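Local coordinates for beta-lactamase inhibitory protein BLIP-I (Streptomyces exfoliatus, PDB 3GMV) that probably inhibits beta-lactamases by binding to them as a protein partner, at residues 49-54 against 66-71; 83-87 against 98-102; 120-126 against 138-144. All blocks are in the same frame, centred on the assembly; numbering follows the deposited sequence. Where two conformers were deposited one is given.

Contact 1. Residues 49-54 against 66-71; sequences YAPYGG and KRNEYL
The phenolic OH of Tyr52 is gripped by two partners: it donates to Glu69 OE1 in a very short bond of 2.5 Å, and it accepts a hydrogen from a water 2.7 Å from Tyr52 OH. That same water accepts from Arg67 NH1, making a chain from carboxylate through phenol and water to guanidinium. Both OE1 and the water lie in the plane of the phenol ring, at its edge. The side chains of Tyr52 and Glu69 run side by side and point the same way, their ring and carboxylate planes at 89°. With chi1 at 64°, placing CG between the backbone N and carbonyl carbon, the Tyr52 ring folds back over the partner strand, and Glu69 N sits 3.8 Å above its plane, over its centre. A tyrosine suits this place because its flat ring spans the strand while its hydroxyl reaches the Glu69 carboxylate directly and the Arg67 guanidinium through a water. Gly54 has no side chain in the place where Arg67 NE passes over the backbone, with Arg67 CG also close to its CA and O. On the other face of the sheet Asn68 is paired with Gly53; its ND2 donates to Ser107 O of the adjoining strand, while OD1 accepts a weak bond from Leu71 N. Just beyond the last paired residues, where one strand begins and the other ends, Pro51 packs its CB 3.7 Å from Tyr70 CB, and Leu71 CD2 touches the same proline. The backbone is tied by Tyr52 N to Glu69 O at 3.2 Å, by a weak return bond, and by Gly54 N to Arg67 O at 2.8 Å with Arg67 N to Gly54 O in return. This antiparallel pairing is that of a beta hairpin, formed by strands 52-57 and 63-69 inside the larger sheet of the two-layer alpha/beta sandwich.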
loop_
_atom_site.group_PDB
_atom_site.type_symbol
_atom_site.label_atom_id
_atom_site.label_comp_id
_atom_site.label_asym_id
_atom_site.label_seq_id
_atom_site.Cartn_x
_atom_site.Cartn_y
_atom_site.Cartn_z
ATOM N N TYR A 49 10.083 7.324 10.011
ATOM C CA TYR A 49 9.185 7.615 8.903
ATOM C C TYR A 49 9.840 7.509 7.509
ATOM O O TYR A 49 9.364 8.134 6.564
ATOM C CB TYR A 49 8.527 8.997 9.095
ATOM C CG TYR A 49 8.075 9.307 10.513
ATOM C CD1 TYR A 49 6.931 8.714 11.054
ATOM C CD2 TYR A 49 8.783 10.206 11.310
ATOM C CE1 TYR A 49 6.512 9.005 12.350
ATOM C CE2 TYR A 49 8.369 10.501 12.595
ATOM C CZ TYR A 49 7.236 9.895 13.109
ATOM O OH TYR A 49 6.831 10.189 14.393
ATOM N N ALA A 50 10.916 6.723 7.375
ATOM C CA ALA A 50 11.478 6.371 6.061
ATOM C C ALA A 50 10.433 5.610 5.262
ATOM O O ALA A 50 9.644 4.875 5.856
ATOM C CB ALA A 50 12.694 5.473 6.222
ATOM N N PRO A 51 10.454 5.749 3.928
ATOM C CA PRO A 51 9.533 4.948 3.126
ATOM C C PRO A 51 9.958 3.475 3.158
ATOM O O PRO A 51 11.148 3.154 3.278
ATOM C CB PRO A 51 9.689 5.523 1.718
ATOM C CG PRO A 51 10.313 6.925 1.926
ATOM C CD PRO A 51 11.203 6.724 3.123
ATOM N N TYR A 52 8.996 2.571 3.064
ATOM C CA TYR A 52 9.344 1.170 3.195
ATOM C C TYR A 52 8.343 0.330 2.401
ATOM O O TYR A 52 7.264 0.817 2.019
ATOM C CB TYR A 52 9.319 0.742 4.671
ATOM C CG TYR A 52 7.937 0.821 5.314
ATOM C CD1 TYR A 52 7.058 -0.263 5.255
ATOM C CD2 TYR A 52 7.504 1.987 5.939
ATOM C CE1 TYR A 52 5.778 -0.190 5.826
ATOM C CE2 TYR A 52 6.244 2.064 6.534
ATOM C CZ TYR A 52 5.381 0.966 6.464
ATOM O OH TYR A 52 4.116 1.039 7.032
ATOM N N GLY A 53 8.729 -0.915 2.149
ATOM C CA GLY A 53 7.789 -1.932 1.658
ATOM C C GLY A 53 7.813 -3.106 2.637
ATOM O O GLY A 53 8.876 -3.464 3.178
ATOM N N GLY A 54 6.653 -3.721 2.868
ATOM C CA GLY A 54 6.570 -4.923 3.714
ATOM C C GLY A 54 5.939 -6.040 2.895
ATOM O O GLY A 54 5.002 -5.793 2.112
ATOM N N LYS A 66 1.563 -7.205 -0.195
ATOM C CA LYS A 66 2.495 -6.103 -0.283
ATOM C C LYS A 66 1.895 -4.901 0.408
ATOM O O LYS A 66 0.712 -4.600 0.209
ATOM C CB LYS A 66 2.730 -5.721 -1.758
ATOM C CG LYS A 66 3.348 -6.855 -2.581
ATOM C CD LYS A 66 3.357 -6.591 -4.096
ATOM C CE LYS A 66 4.171 -5.373 -4.463
ATOM N NZ LYS A 66 4.124 -5.182 -5.944
ATOM N N ARG A 67 2.719 -4.173 1.153
ATOM C CA ARG A 67 2.255 -2.932 1.769
ATOM C C ARG A 67 3.411 -1.951 1.704
ATOM O O ARG A 67 4.589 -2.358 1.588
ATOM C CB ARG A 67 1.799 -3.160 3.231
ATOM C CG ARG A 67 2.908 -3.601 4.215
ATOM C CD ARG A 67 2.301 -4.141 5.524
ATOM N NE ARG A 67 3.339 -4.600 6.447
ATOM C CZ ARG A 67 3.885 -3.845 7.397
ATOM N NH1 ARG A 67 3.513 -2.582 7.558
ATOM N NH2 ARG A 67 4.811 -4.353 8.194
ATOM N N ASN A 68 3.089 -0.666 1.780
ATOM C CA ASN A 68 4.137 0.328 1.868
ATOM C C ASN A 68 3.594 1.606 2.466
ATOM O O ASN A 68 2.366 1.840 2.507
ATOM C CB ASN A 68 4.716 0.614 0.480
ATOM C CG ASN A 68 3.856 1.586 -0.317
ATOM O OD1 ASN A 68 3.982 2.809 -0.156
ATOM N ND2 ASN A 68 3.021 1.055 -1.228
ATOM N N GLU A 69 4.507 2.429 2.964
ATOM C CA GLU A 69 4.169 3.820 3.218
ATOM C C GLU A 69 5.229 4.673 2.575
ATOM O O GLU A 69 6.429 4.377 2.657
ATOM C CB GLU A 69 4.081 4.122 4.708
ATOM C CG GLU A 69 2.817 3.541 5.344
ATOM C CD GLU A 69 2.673 3.975 6.779
ATOM O OE1 GLU A 69 3.256 3.301 7.642
ATOM O OE2 GLU A 69 1.995 4.992 7.038
ATOM N N TYR A 70 4.769 5.702 1.882
ATOM C CA TYR A 70 5.646 6.770 1.371
ATOM C C TYR A 70 6.467 6.446 0.138
ATOM O O TYR A 70 7.263 7.278 -0.290
ATOM C CB TYR A 70 6.555 7.364 2.494
ATOM C CG TYR A 70 5.877 7.554 3.837
ATOM C CD1 TYR A 70 4.601 8.108 3.921
ATOM C CD2 TYR A 70 6.503 7.168 5.016
ATOM C CE1 TYR A 70 3.967 8.263 5.139
ATOM C CE2 TYR A 70 5.870 7.325 6.255
ATOM C CZ TYR A 70 4.603 7.879 6.297
ATOM O OH TYR A 70 3.961 8.028 7.506
ATOM N N LEU A 71 6.282 5.279 -0.478
ATOM C CA LEU A 71 7.022 4.990 -1.699
ATOM C C LEU A 71 6.564 5.860 -2.856
ATOM O O LEU A 71 7.310 6.067 -3.800
ATOM C CB LEU A 71 6.884 3.517 -2.127
ATOM C CG LEU A 71 7.543 2.508 -1.189
ATOM C CD1 LEU A 71 7.323 1.080 -1.679
ATOM C CD2 LEU A 71 9.067 2.816 -1.064
HETATM O O HOH W 1 2.232 -0.766 6.334
#

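Contact 2. Residues 83-87 against 98-102; sequences HYNRT and AAVPK
His83 and Pro101 meet where the ends of two short helices, 81-84 and 93-99, come together in the helical layer of the alpha/beta sandwich. The contact between them is a CH-pi interaction: Pro101 CD lies 3.6 Å from the centroid of the imidazole, 8° off the ring normal. The rigid proline ring offers its polarised CD hydrogens to a flat pi face, and the two side chains approach from opposite directions. The His83 ring is also held at ND1, hydrogen-bonded to Lys80 N, which helps to fix its rotation. Its CD2 comes to 3.1 Å from Ala99 O, obliquely to the ring.

Apolar packing follows. Val100 is the first residue beyond helix 93-99 to leave helical backbone angles; its CG2 meets Thr87 CG2 at 3.7 Å and also touches the ring of Phe140 in the sheet. In both residues CG2 stands beside the backbone N, and the two side chains cross at a slant with these methyls in touch. Ala99, with only a methyl, fits against the turn: its CB is 3.7 Å from Arg86 O, and a small residue lets the two backbones approach closely.

No direct hydrogen bond crosses the contact; instead a water bridges it, accepting from Arg86 NH2 and donating to Ala99 O at 2.8 Å. The water lies in the guanidinium plane, at its edge, and Ser82 OG takes another bond, from NH1.

Within 83-87 a type I turn runs from Tyr84 to Thr87. Tyr84 O accepts from Thr87 N, and from Thr87 OG1, 2.6 Å from Tyr84 O, which arrives in the carbonyl plane on a lone pair; Arg150 bonds both Tyr84 O and Thr87 OG1.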
loop_
_atom_site.group_PDB
_atom_site.type_symbol
_atom_site.label_atom_id
_atom_site.label_comp_id
_atom_site.label_asym_id
_atom_site.label_seq_id
_atom_site.Cartn_x
_atom_site.Cartn_y
_atom_site.Cartn_z
ATOM N N HIS A 83 -15.381 15.716 -0.788
ATOM C CA HIS A 83 -15.256 14.482 -1.562
ATOM C C HIS A 83 -15.503 13.285 -0.656
ATOM O O HIS A 83 -16.228 12.335 -1.013
ATOM C CB HIS A 83 -13.850 14.262 -2.107
ATOM C CG HIS A 83 -13.367 15.292 -3.073
ATOM N ND1 HIS A 83 -12.243 16.048 -2.834
ATOM C CD2 HIS A 83 -13.781 15.610 -4.324
ATOM C CE1 HIS A 83 -11.999 16.815 -3.882
ATOM N NE2 HIS A 83 -12.915 16.566 -4.800
ATOM N N TYR A 84 -14.824 13.284 0.483
ATOM C CA TYR A 84 -14.904 12.176 1.421
ATOM C C TYR A 84 -16.354 11.903 1.842
ATOM O O TYR A 84 -16.791 10.739 1.935
ATOM C CB TYR A 84 -14.017 12.472 2.666
ATOM C CG TYR A 84 -14.076 11.316 3.657
ATOM C CD1 TYR A 84 -13.272 10.194 3.478
ATOM C CD2 TYR A 84 -14.929 11.358 4.743
ATOM C CE1 TYR A 84 -13.314 9.140 4.361
ATOM C CE2 TYR A 84 -14.991 10.307 5.630
ATOM C CZ TYR A 84 -14.197 9.208 5.433
ATOM O OH TYR A 84 -14.273 8.165 6.312
ATOM N N ASN A 85 -17.104 12.978 2.072
ATOM C CA ASN A 85 -18.510 12.881 2.490
ATOM C C ASN A 85 -19.436 12.304 1.433
ATOM O O ASN A 85 -20.593 11.968 1.740
ATOM C CB ASN A 85 -19.036 14.243 2.927
ATOM C CG ASN A 85 -18.524 14.640 4.282
ATOM O OD1 ASN A 85 -18.062 13.792 5.047
ATOM N ND2 ASN A 85 -18.611 15.943 4.608
ATOM N N ARG A 86 -18.920 12.133 0.218
ATOM C CA ARG A 86 -19.691 11.485 -0.826
ATOM C C ARG A 86 -19.169 10.087 -1.144
ATOM O O ARG A 86 -19.432 9.528 -2.228
ATOM C CB ARG A 86 -19.801 12.381 -2.074
ATOM C CG ARG A 86 -20.652 13.626 -1.809
ATOM C CD ARG A 86 -20.830 14.486 -3.116
ATOM N NE ARG A 86 -19.552 15.096 -3.504
ATOM C CZ ARG A 86 -19.060 16.234 -3.015
ATOM N NH1 ARG A 86 -19.744 16.920 -2.104
ATOM N NH2 ARG A 86 -17.875 16.699 -3.435
ATOM N N THR A 87 -18.481 9.493 -0.172
ATOM C CA THR A 87 -18.132 8.093 -0.251
ATOM C C THR A 87 -18.907 7.355 0.827
ATOM O O THR A 87 -19.357 7.955 1.839
ATOM C CB THR A 87 -16.616 7.835 -0.077
ATOM O OG1 THR A 87 -16.194 8.301 1.221
ATOM C CG2 THR A 87 -15.821 8.613 -1.145
ATOM N N ALA A 98 -15.261 8.512 -9.102
ATOM C CA ALA A 98 -16.123 9.601 -9.562
ATOM C C ALA A 98 -16.328 10.614 -8.450
ATOM O O ALA A 98 -16.591 11.787 -8.729
ATOM C CB ALA A 98 -17.502 9.054 -10.059
ATOM N N ALA A 99 -16.205 10.168 -7.191
ATOM C CA ALA A 99 -16.345 11.081 -6.016
ATOM C C ALA A 99 -15.037 11.723 -5.577
ATOM O O ALA A 99 -15.020 12.869 -5.125
ATOM C CB ALA A 99 -16.951 10.329 -4.834
ATOM N N VAL A 100 -13.932 10.996 -5.719
ATOM C CA VAL A 100 -12.648 11.419 -5.172
ATOM C C VAL A 100 -11.665 11.502 -6.319
ATOM O O VAL A 100 -11.638 10.598 -7.160
ATOM C CB VAL A 100 -12.103 10.347 -4.155
ATOM C CG1 VAL A 100 -10.685 10.681 -3.694
ATOM C CG2 VAL A 100 -13.022 10.228 -2.928
ATOM N N PRO A 101 -10.833 12.547 -6.364
ATOM C CA PRO A 101 -9.874 12.578 -7.513
ATOM C C PRO A 101 -8.706 11.578 -7.314
ATOM O O PRO A 101 -7.879 11.732 -6.382
ATOM C CB PRO A 101 -9.385 14.034 -7.534
ATOM C CG PRO A 101 -9.610 14.549 -6.122
ATOM C CD PRO A 101 -10.798 13.773 -5.556
ATOM N N LYS A 102 -8.659 10.548 -8.165
ATOM C CA LYS A 102 -7.656 9.513 -8.006
ATOM C C LYS A 102 -6.231 10.056 -8.067
ATOM O O LYS A 102 -5.309 9.471 -7.473
ATOM C CB LYS A 102 -7.856 8.380 -9.032
ATOM C CG LYS A 102 -7.143 7.110 -8.617
ATOM C CD LYS A 102 -7.489 5.941 -9.538
ATOM C CE LYS A 102 -6.319 4.985 -9.685
ATOM N NZ LYS A 102 -6.233 4.067 -8.563
HETATM O O HOH W 2 -17.081 14.700 -5.472
#

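Contact 3. Residues 120-126 against 138-144; sequences GFEEKYY and ASFHLTD
The imidazole of His141 carries the extended chain of Lys124 over one face: Lys124 CG lies 3.6 Å from the ring centroid, only 6° off the normal, in a CH-pi contact. CB, CD and CE of the same lysine also touch ring atoms, so the long methylene chain is laid across the ring while its NZ makes a long salt bridge with Glu122 OE2. Beside the imidazole stands Tyr149 of the next strand, its ring plane at about 40°. On the other face of the sheet the Tyr125 ring has Phe140 O at its edge, near its plane, and Trp97 meets it edge-to-face. Tyr125 CE2 reaches Leu142 CD1 at 4.1 Å; the same CD1 also comes near Glu123 OE1.

At the open end of the pairing, the Asp144 carboxylate acts as a backbone acceptor. Its OD2 takes Gly120 N at 2.8 Å on the syn side, close to the carboxylate plane, and its OD1 takes Phe121 N at 3.1 Å, from well above that plane. A CG beside the backbone N of Asp144, with chi1 -65°, swings the group back toward these amides. Glycine suits position 120, where phi is positive. Asp144 N answers Phe121 O at 2.9 Å.

Beyond this end the strands 122-126 and 138-143 run antiparallel with paired backbone bonds: Glu123 N to Leu142 O and Leu142 N to Glu123 O, then Tyr125 N to Phe140 O at 2.8 Å with Phe140 N to Tyr125 O.

The two strands belong to a hairpin near one side of the sheet, with strand 105-111 bordering the first strand and the outermost strand 146-153 the second. Helix 93-99 packs on the face bearing Phe140 and Leu142, Leu96 touching both.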
loop_
_atom_site.group_PDB
_atom_site.type_symbol
_atom_site.label_atom_id
_atom_site.label_comp_id
_atom_site.label_asym_id
_atom_site.label_seq_id
_atom_site.Cartn_x
_atom_site.Cartn_y
_atom_site.Cartn_z
ATOM N N GLY A 120 -11.242 -11.908 -3.295
ATOM C CA GLY A 120 -11.043 -11.029 -2.142
ATOM C C GLY A 120 -9.784 -10.173 -2.263
ATOM O O GLY A 120 -9.198 -9.763 -1.262
ATOM N N PHE A 121 -9.404 -9.854 -3.492
ATOM C CA PHE A 121 -8.234 -8.985 -3.764
ATOM C C PHE A 121 -8.422 -7.631 -3.102
ATOM O O PHE A 121 -9.436 -6.964 -3.347
ATOM C CB PHE A 121 -8.097 -8.781 -5.256
ATOM C CG PHE A 121 -6.959 -7.870 -5.659
ATOM C CD1 PHE A 121 -5.672 -8.093 -5.201
ATOM C CD2 PHE A 121 -7.183 -6.840 -6.542
ATOM C CE1 PHE A 121 -4.601 -7.273 -5.600
ATOM C CE2 PHE A 121 -6.121 -6.013 -6.944
ATOM C CZ PHE A 121 -4.836 -6.247 -6.466
ATOM N N GLU A 122 -7.488 -7.233 -2.252
ATOM C CA GLU A 122 -7.645 -6.010 -1.453
ATOM C C GLU A 122 -6.630 -4.981 -1.921
ATOM O O GLU A 122 -5.452 -5.317 -2.065
ATOM C CB GLU A 122 -7.438 -6.298 0.045
ATOM C CG GLU A 122 -7.595 -5.072 0.983
ATOM C CD GLU A 122 -7.180 -5.357 2.430
ATOM O OE1 GLU A 122 -8.023 -5.848 3.199
ATOM O OE2 GLU A 122 -6.026 -5.063 2.812
ATOM N N GLU A 123 -7.088 -3.753 -2.160
ATOM C CA GLU A 123 -6.210 -2.661 -2.569
ATOM C C GLU A 123 -6.387 -1.546 -1.563
ATOM O O GLU A 123 -7.530 -1.224 -1.184
ATOM C CB GLU A 123 -6.638 -2.128 -3.935
ATOM C CG GLU A 123 -6.503 -3.124 -5.124
ATOM C CD GLU A 123 -7.287 -2.675 -6.349
ATOM O OE1 GLU A 123 -8.491 -3.008 -6.482
ATOM O OE2 GLU A 123 -6.705 -1.994 -7.201
ATOM N N LYS A 124 -5.283 -0.954 -1.123
ATOM C CA LYS A 124 -5.338 0.081 -0.111
ATOM C C LYS A 124 -4.847 1.368 -0.745
ATOM O O LYS A 124 -3.707 1.426 -1.230
ATOM C CB LYS A 124 -4.469 -0.270 1.111
ATOM C CG LYS A 124 -4.998 -1.490 1.926
ATOM C CD LYS A 124 -4.288 -1.615 3.270
ATOM C CE LYS A 124 -4.815 -2.870 3.992
ATOM N NZ LYS A 124 -4.112 -3.141 5.295
ATOM N N TYR A 125 -5.708 2.389 -0.740
ATOM C CA TYR A 125 -5.348 3.709 -1.234
ATOM C C TYR A 125 -5.221 4.753 -0.115
ATOM O O TYR A 125 -5.976 4.760 0.867
ATOM C CB TYR A 125 -6.375 4.148 -2.280
ATOM C CG TYR A 125 -6.190 3.525 -3.636
ATOM C CD1 TYR A 125 -5.269 4.054 -4.527
ATOM C CD2 TYR A 125 -6.933 2.398 -4.028
ATOM C CE1 TYR A 125 -5.107 3.496 -5.797
ATOM C CE2 TYR A 125 -6.773 1.831 -5.306
ATOM C CZ TYR A 125 -5.844 2.395 -6.169
ATOM O OH TYR A 125 -5.636 1.899 -7.426
ATOM N N TYR A 126 -4.238 5.628 -0.264
ATOM C CA TYR A 126 -4.009 6.706 0.672
ATOM C C TYR A 126 -4.053 7.999 -0.122
ATOM O O TYR A 126 -3.333 8.171 -1.113
ATOM C CB TYR A 126 -2.631 6.505 1.276
ATOM C CG TYR A 126 -2.073 7.698 2.038
ATOM C CD1 TYR A 126 -2.565 8.061 3.281
ATOM C CD2 TYR A 126 -1.040 8.467 1.490
ATOM C CE1 TYR A 126 -2.005 9.164 3.987
ATOM C CE2 TYR A 126 -0.498 9.544 2.181
ATOM C CZ TYR A 126 -0.979 9.882 3.409
ATOM O OH TYR A 126 -0.418 10.979 4.042
ATOM N N ALA A 138 -7.198 10.947 3.481
ATOM C CA ALA A 138 -8.220 9.905 3.567
ATOM C C ALA A 138 -7.622 8.580 3.107
ATOM O O ALA A 138 -6.677 8.554 2.298
ATOM C CB ALA A 138 -9.445 10.291 2.729
ATOM N N SER A 139 -8.166 7.484 3.632
ATOM C CA SER A 139 -7.781 6.134 3.237
ATOM C C SER A 139 -9.031 5.432 2.720
ATOM O O SER A 139 -10.114 5.542 3.315
ATOM C CB SER A 139 -7.272 5.350 4.448
ATOM O OG SER A 139 -6.059 5.950 4.912
ATOM N N PHE A 140 -8.854 4.639 1.673
ATOM C CA PHE A 140 -9.952 3.904 1.079
ATOM C C PHE A 140 -9.430 2.531 0.743
ATOM O O PHE A 140 -8.398 2.414 0.086
ATOM C CB PHE A 140 -10.398 4.587 -0.226
ATOM C CG PHE A 140 -10.957 5.963 -0.025
ATOM C CD1 PHE A 140 -12.205 6.137 0.570
ATOM C CD2 PHE A 140 -10.266 7.083 -0.478
ATOM C CE1 PHE A 140 -12.713 7.441 0.750
ATOM C CE2 PHE A 140 -10.791 8.370 -0.332
ATOM C CZ PHE A 140 -11.999 8.547 0.298
ATOM N N HIS A 141 -10.124 1.479 1.170
ATOM C CA HIS A 141 -9.693 0.132 0.787
ATOM C C HIS A 141 -10.759 -0.502 -0.110
ATOM O O HIS A 141 -11.957 -0.407 0.184
ATOM C CB HIS A 141 -9.435 -0.751 2.039
ATOM C CG HIS A 141 -8.395 -0.192 2.968
ATOM N ND1 HIS A 141 -8.104 -0.773 4.177
ATOM C CD2 HIS A 141 -7.614 0.910 2.885
ATOM C CE1 HIS A 141 -7.174 -0.071 4.794
ATOM N NE2 HIS A 141 -6.867 0.967 4.042
ATOM N N LEU A 142 -10.333 -1.172 -1.181
ATOM C CA LEU A 142 -11.258 -1.851 -2.084
ATOM C C LEU A 142 -11.068 -3.351 -1.928
ATOM O O LEU A 142 -9.938 -3.804 -1.724
ATOM C CB LEU A 142 -10.953 -1.438 -3.531
ATOM C CG LEU A 142 -11.174 0.016 -3.902
ATOM C CD1 LEU A 142 -10.606 0.262 -5.332
ATOM C CD2 LEU A 142 -12.668 0.340 -3.848
ATOM N N THR A 143 -12.160 -4.119 -1.948
ATOM C CA THR A 143 -12.058 -5.573 -1.951
ATOM C C THR A 143 -12.875 -6.034 -3.179
ATOM O O THR A 143 -14.079 -5.741 -3.255
ATOM C CB THR A 143 -12.625 -6.185 -0.632
ATOM O OG1 THR A 143 -11.950 -5.630 0.514
ATOM C CG2 THR A 143 -12.460 -7.714 -0.612
ATOM N N ASP A 144 -12.229 -6.740 -4.114
ATOM C CA ASP A 144 -12.828 -7.045 -5.423
ATOM C C ASP A 144 -13.610 -5.859 -5.997
ATOM O O ASP A 144 -14.766 -5.979 -6.419
ATOM C CB ASP A 144 -13.689 -8.292 -5.321
ATOM C CG ASP A 144 -12.856 -9.529 -5.009
ATOM O OD1 ASP A 144 -11.704 -9.611 -5.487
ATOM O OD2 ASP A 144 -13.333 -10.393 -4.266
#

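The three contacts come in series along the chain: contact 1 closes before contact 2 opens, and contact 2 before contact 3. Contacts 1 and 3 are hairpins of the same antiparallel sheet, separated in it by strand 105-111, with centres 16 Å apart and nearest atoms about 5 Å apart. Contact 2 sits farther out, 24 Å from contact 1 between centres, in the pair of helices, 81-84 and 93-99, that follows the first hairpin and precedes strand 105-111. It packs against contact 3, where Thr87, Val100 and Tyr84 all meet the Phe140 ring. These two helices thus pack against the second hairpin, while the shared sheet joins both hairpins into one structure.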